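Local coordinates for protein ribulose bisphosphate carboxylase (Hyperthermus butylicus DSM 5456, PDB 6HUN) that probably adds carbon dioxide and water to ribulose 1,5-bisphosphate, giving two molecules of 3-phosphoglycerate, within an archaeal AMP degradation pathway, at residues 410-424 with 438-452. Sequence-based numbering, arbitrary orientation.
Sequences GHPDGPEAGARAVRQ and YAREHRELARALEKW
A421 meets L445 where helices 415-424 and 443-452 cross at -87°, their axes 7.7 Å apart. Alanine suits this crossing because a lone methyl lets backbones approach: A421 CB lies 4.0 Å from A448 CB and rests on the E444 carbonyl. Q424 fills the notch beside it as a knob among Y438, R443, E444 and L445. Extended beyond CG, its chain brings OE1 within 3.0 Å of L445 N, while its NE2 donates to E444 OE1; an amide can do both. H442, at the N-cap position, turns its ring edge to that NE2. On the other flank, chi1 near -165° turns the ring of buried H411 toward helix 443-452, where NE2 donates to E444 O at 2.7 Å, tilted from the carbonyl plane; histidine suits because its compact ring carries an N-H.

After the short helix 405-409, helix 415-431 follows the eighth strand of the catalytic TIM barrel, 401-403, and packs on strand 171-174 through V422, so the contact joins the barrel's outer helical layer to the last helix of the chain.

Toward solvent the grip passes to long charged chains, whose flexible methylenes carry the charge outward. E444 offers OE2 to R420 NE in a 2.8 Å salt bridge, the arginine coming from above the carboxylate plane. In another, R447 NE meets D413 OD1 on the syn side at 2.6 Å, with a weak NH2 bond to D413 OD2; its flat guanidinium bonds in plane yet takes P412 CB on one face. At the exposed end, K451 slides its methylenes past the P412 ring before NZ meets G410 O at 3.0 Å.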
# COMPACT_ATOMS: atom_id res chain seq x y z
N GLY A 410 -27.39 -2.55 19.43
CA GLY A 410 -28.33 -3.64 19.47
C GLY A 410 -29.01 -3.88 20.80
O GLY A 410 -29.74 -4.86 20.94
N HIS A 411 -28.79 -3.01 21.80
CA HIS A 411 -29.37 -3.24 23.13
C HIS A 411 -30.89 -3.13 23.09
O HIS A 411 -31.44 -2.21 22.48
CB HIS A 411 -28.80 -2.24 24.14
CG HIS A 411 -29.04 -2.60 25.58
ND1 HIS A 411 -30.06 -2.05 26.33
CD2 HIS A 411 -28.37 -3.44 26.41
CE1 HIS A 411 -30.02 -2.54 27.55
NE2 HIS A 411 -29.01 -3.39 27.63
N PRO A 412 -31.61 -4.04 23.76
CA PRO A 412 -33.08 -4.05 23.66
C PRO A 412 -33.74 -2.73 24.04
O PRO A 412 -34.85 -2.45 23.60
CB PRO A 412 -33.49 -5.17 24.62
CG PRO A 412 -32.31 -6.08 24.66
CD PRO A 412 -31.09 -5.20 24.51
N ASP A 413 -33.07 -1.90 24.86
CA ASP A 413 -33.62 -0.63 25.31
C ASP A 413 -33.04 0.57 24.57
O ASP A 413 -33.14 1.70 25.07
CB ASP A 413 -33.39 -0.45 26.81
CG ASP A 413 -34.12 -1.47 27.63
OD1 ASP A 413 -33.47 -2.18 28.43
OD2 ASP A 413 -35.36 -1.59 27.47
N GLY A 414 -32.41 0.36 23.42
CA GLY A 414 -31.89 1.47 22.67
C GLY A 414 -30.43 1.73 22.97
O GLY A 414 -29.87 1.20 23.94
N PRO A 415 -29.80 2.56 22.15
CA PRO A 415 -28.33 2.67 22.24
C PRO A 415 -27.84 3.38 23.49
O PRO A 415 -26.81 2.99 24.04
CB PRO A 415 -27.96 3.45 20.96
CG PRO A 415 -29.23 4.15 20.55
CD PRO A 415 -30.35 3.24 20.97
N GLU A 416 -28.56 4.40 23.96
CA GLU A 416 -28.22 5.04 25.22
C GLU A 416 -28.05 4.00 26.33
O GLU A 416 -26.97 3.90 26.94
CB GLU A 416 -29.30 6.06 25.59
CG GLU A 416 -29.72 6.93 24.40
CD GLU A 416 -30.88 6.32 23.58
OE1 GLU A 416 -31.73 7.09 23.07
OE2 GLU A 416 -30.92 5.08 23.43
N ALA A 417 -29.08 3.19 26.56
CA ALA A 417 -28.97 2.08 27.50
C ALA A 417 -27.86 1.11 27.09
O ALA A 417 -27.15 0.58 27.95
CB ALA A 417 -30.31 1.36 27.62
N GLY A 418 -27.69 0.87 25.79
CA GLY A 418 -26.60 0.01 25.34
C GLY A 418 -25.22 0.53 25.73
O GLY A 418 -24.37 -0.24 26.17
N ALA A 419 -24.98 1.83 25.55
CA ALA A 419 -23.70 2.38 26.00
C ALA A 419 -23.58 2.28 27.53
O ALA A 419 -22.49 2.03 28.06
CB ALA A 419 -23.56 3.82 25.53
N ARG A 420 -24.69 2.44 28.24
CA ARG A 420 -24.60 2.32 29.70
C ARG A 420 -24.27 0.89 30.11
O ARG A 420 -23.46 0.67 31.02
CB ARG A 420 -25.89 2.79 30.36
CG ARG A 420 -25.60 3.61 31.59
CD ARG A 420 -26.65 4.70 31.76
NE ARG A 420 -27.98 4.18 31.47
CZ ARG A 420 -28.77 4.65 30.51
NH1 ARG A 420 -28.35 5.67 29.76
NH2 ARG A 420 -29.97 4.10 30.30
N ALA A 421 -24.84 -0.10 29.42
CA ALA A 421 -24.52 -1.48 29.74
C ALA A 421 -23.03 -1.75 29.57
O ALA A 421 -22.38 -2.32 30.46
CB ALA A 421 -25.36 -2.43 28.90
N VAL A 422 -22.45 -1.32 28.43
CA VAL A 422 -21.01 -1.50 28.24
C VAL A 422 -20.21 -0.84 29.36
O VAL A 422 -19.25 -1.43 29.87
CB VAL A 422 -20.59 -0.95 26.86
CG1 VAL A 422 -19.07 -0.78 26.79
CG2 VAL A 422 -21.03 -1.86 25.78
N ARG A 423 -20.58 0.39 29.74
CA ARG A 423 -19.86 1.10 30.80
C ARG A 423 -20.01 0.39 32.14
O ARG A 423 -19.06 0.30 32.92
CB ARG A 423 -20.37 2.55 30.91
CG ARG A 423 -19.90 3.51 29.80
CD ARG A 423 -18.42 3.94 29.95
NE ARG A 423 -18.12 4.69 31.17
CZ ARG A 423 -18.19 6.01 31.30
NH1 ARG A 423 -18.59 6.78 30.28
NH2 ARG A 423 -17.88 6.59 32.46
N GLN A 424 -21.19 -0.15 32.42
CA GLN A 424 -21.34 -0.90 33.66
C GLN A 424 -20.51 -2.17 33.61
O GLN A 424 -19.87 -2.54 34.61
CB GLN A 424 -22.80 -1.20 33.93
CG GLN A 424 -23.62 0.03 34.13
CD GLN A 424 -25.09 -0.23 34.00
OE1 GLN A 424 -25.52 -1.29 33.53
NE2 GLN A 424 -25.89 0.73 34.48
N TYR A 438 -22.74 -7.97 39.61
CA TYR A 438 -22.95 -6.57 39.25
C TYR A 438 -24.31 -6.37 38.60
O TYR A 438 -24.99 -5.37 38.85
CB TYR A 438 -21.84 -6.09 38.30
CG TYR A 438 -21.55 -4.61 38.44
CD1 TYR A 438 -21.09 -4.09 39.62
CD2 TYR A 438 -21.70 -3.74 37.36
CE1 TYR A 438 -20.83 -2.74 39.78
CE2 TYR A 438 -21.42 -2.37 37.49
CZ TYR A 438 -20.98 -1.88 38.70
OH TYR A 438 -20.71 -0.55 38.88
N ALA A 439 -24.73 -7.34 37.79
CA ALA A 439 -25.94 -7.22 37.00
C ALA A 439 -27.19 -7.45 37.83
O ALA A 439 -28.15 -8.05 37.36
CB ALA A 439 -25.89 -8.21 35.84
N ARG A 440 -27.18 -7.04 39.07
CA ARG A 440 -28.40 -7.13 39.85
C ARG A 440 -28.85 -5.80 40.36
O ARG A 440 -30.04 -5.61 40.58
CB ARG A 440 -28.20 -8.08 41.03
CG ARG A 440 -28.32 -9.48 40.61
CD ARG A 440 -29.14 -10.22 41.61
NE ARG A 440 -30.58 -10.09 41.42
CZ ARG A 440 -31.48 -9.92 42.38
NH1 ARG A 440 -32.76 -9.83 42.05
NH2 ARG A 440 -31.14 -9.87 43.66
N GLU A 441 -27.94 -4.86 40.56
CA GLU A 441 -28.36 -3.50 40.80
C GLU A 441 -28.10 -2.63 39.59
O GLU A 441 -28.03 -1.41 39.72
CB GLU A 441 -27.68 -2.95 42.06
CG GLU A 441 -27.93 -3.82 43.31
CD GLU A 441 -29.37 -3.73 43.84
OE1 GLU A 441 -29.97 -2.64 43.78
OE2 GLU A 441 -29.90 -4.75 44.35
N HIS A 442 -27.96 -3.24 38.40
CA HIS A 442 -27.66 -2.48 37.18
C HIS A 442 -28.50 -2.99 36.02
O HIS A 442 -28.12 -3.96 35.35
CB HIS A 442 -26.17 -2.51 36.90
CG HIS A 442 -25.40 -1.63 37.82
ND1 HIS A 442 -24.74 -2.11 38.93
CD2 HIS A 442 -25.28 -0.28 37.86
CE1 HIS A 442 -24.20 -1.10 39.59
NE2 HIS A 442 -24.51 0.02 38.96
N ARG A 443 -29.60 -2.27 35.74
CA ARG A 443 -30.64 -2.71 34.81
C ARG A 443 -30.09 -2.90 33.40
O ARG A 443 -30.22 -3.98 32.81
CB ARG A 443 -31.78 -1.68 34.77
CG ARG A 443 -32.63 -1.39 36.04
CD ARG A 443 -31.89 -0.73 37.22
NE ARG A 443 -31.21 0.48 36.78
CZ ARG A 443 -29.98 0.82 37.15
NH1 ARG A 443 -29.34 0.09 38.05
NH2 ARG A 443 -29.39 1.91 36.65
N GLU A 444 -29.54 -1.83 32.81
CA GLU A 444 -29.09 -1.85 31.42
C GLU A 444 -28.18 -3.06 31.15
O GLU A 444 -28.40 -3.82 30.20
CB GLU A 444 -28.37 -0.53 31.08
CG GLU A 444 -29.22 0.75 31.28
CD GLU A 444 -29.24 1.30 32.73
OE1 GLU A 444 -28.91 0.56 33.68
OE2 GLU A 444 -29.61 2.49 32.93
N LEU A 445 -27.17 -3.24 31.98
CA LEU A 445 -26.31 -4.42 31.89
C LEU A 445 -27.10 -5.71 32.04
O LEU A 445 -26.78 -6.72 31.39
CB LEU A 445 -25.24 -4.35 32.97
CG LEU A 445 -24.42 -5.65 33.09
CD1 LEU A 445 -23.66 -5.94 31.78
CD2 LEU A 445 -23.51 -5.71 34.30
N ALA A 446 -28.09 -5.73 32.94
CA ALA A 446 -28.80 -6.97 33.21
C ALA A 446 -29.30 -7.56 31.91
O ALA A 446 -29.08 -8.75 31.62
CB ALA A 446 -29.94 -6.73 34.21
N ARG A 447 -29.89 -6.72 31.05
CA ARG A 447 -30.46 -7.25 29.82
C ARG A 447 -29.40 -7.57 28.77
O ARG A 447 -29.63 -8.42 27.90
CB ARG A 447 -31.50 -6.28 29.27
CG ARG A 447 -32.89 -6.59 29.83
CD ARG A 447 -33.67 -5.36 30.25
NE ARG A 447 -34.13 -4.59 29.10
CZ ARG A 447 -34.92 -5.04 28.13
NH1 ARG A 447 -35.38 -6.29 28.13
NH2 ARG A 447 -35.27 -4.23 27.13
N ALA A 448 -28.25 -6.90 28.84
CA ALA A 448 -27.13 -7.28 27.99
C ALA A 448 -26.71 -8.71 28.26
O ALA A 448 -26.46 -9.48 27.32
CB ALA A 448 -25.96 -6.31 28.22
N LEU A 449 -26.63 -9.10 29.54
CA LEU A 449 -26.26 -10.48 29.87
C LEU A 449 -27.39 -11.43 29.49
O LEU A 449 -27.13 -12.52 28.96
CB LEU A 449 -25.90 -10.60 31.35
CG LEU A 449 -24.56 -9.99 31.79
CD1 LEU A 449 -24.30 -10.25 33.27
CD2 LEU A 449 -23.40 -10.49 30.93
N GLU A 450 -28.64 -11.01 29.71
CA GLU A 450 -29.80 -11.76 29.21
C GLU A 450 -29.67 -12.04 27.71
O GLU A 450 -29.71 -13.20 27.27
CB GLU A 450 -31.08 -10.98 29.53
CG GLU A 450 -32.33 -11.29 28.66
CD GLU A 450 -32.56 -10.22 27.55
OE1 GLU A 450 -32.52 -10.58 26.34
OE2 GLU A 450 -32.77 -9.03 27.88
N LYS A 451 -29.48 -10.97 26.92
CA LYS A 451 -29.58 -11.07 25.46
C LYS A 451 -28.38 -11.81 24.85
O LYS A 451 -28.56 -12.72 24.04
CB LYS A 451 -29.70 -9.68 24.85
CG LYS A 451 -29.91 -9.67 23.35
CD LYS A 451 -29.89 -8.27 22.82
CE LYS A 451 -31.08 -8.01 21.92
NZ LYS A 451 -30.62 -7.72 20.53
N TRP A 452 -27.16 -11.40 25.19
CA TRP A 452 -25.99 -11.96 24.54
C TRP A 452 -25.14 -12.86 25.42
O TRP A 452 -24.32 -13.61 24.90
CB TRP A 452 -25.08 -10.85 24.01
CG TRP A 452 -25.66 -9.94 22.96
CD1 TRP A 452 -25.97 -10.27 21.67
CD2 TRP A 452 -25.95 -8.54 23.11
NE1 TRP A 452 -26.45 -9.16 21.00
CE2 TRP A 452 -26.45 -8.09 21.86
CE3 TRP A 452 -25.85 -7.63 24.16
CZ2 TRP A 452 -26.83 -6.76 21.64
CZ3 TRP A 452 -26.24 -6.31 23.95
CH2 TRP A 452 -26.72 -5.89 22.70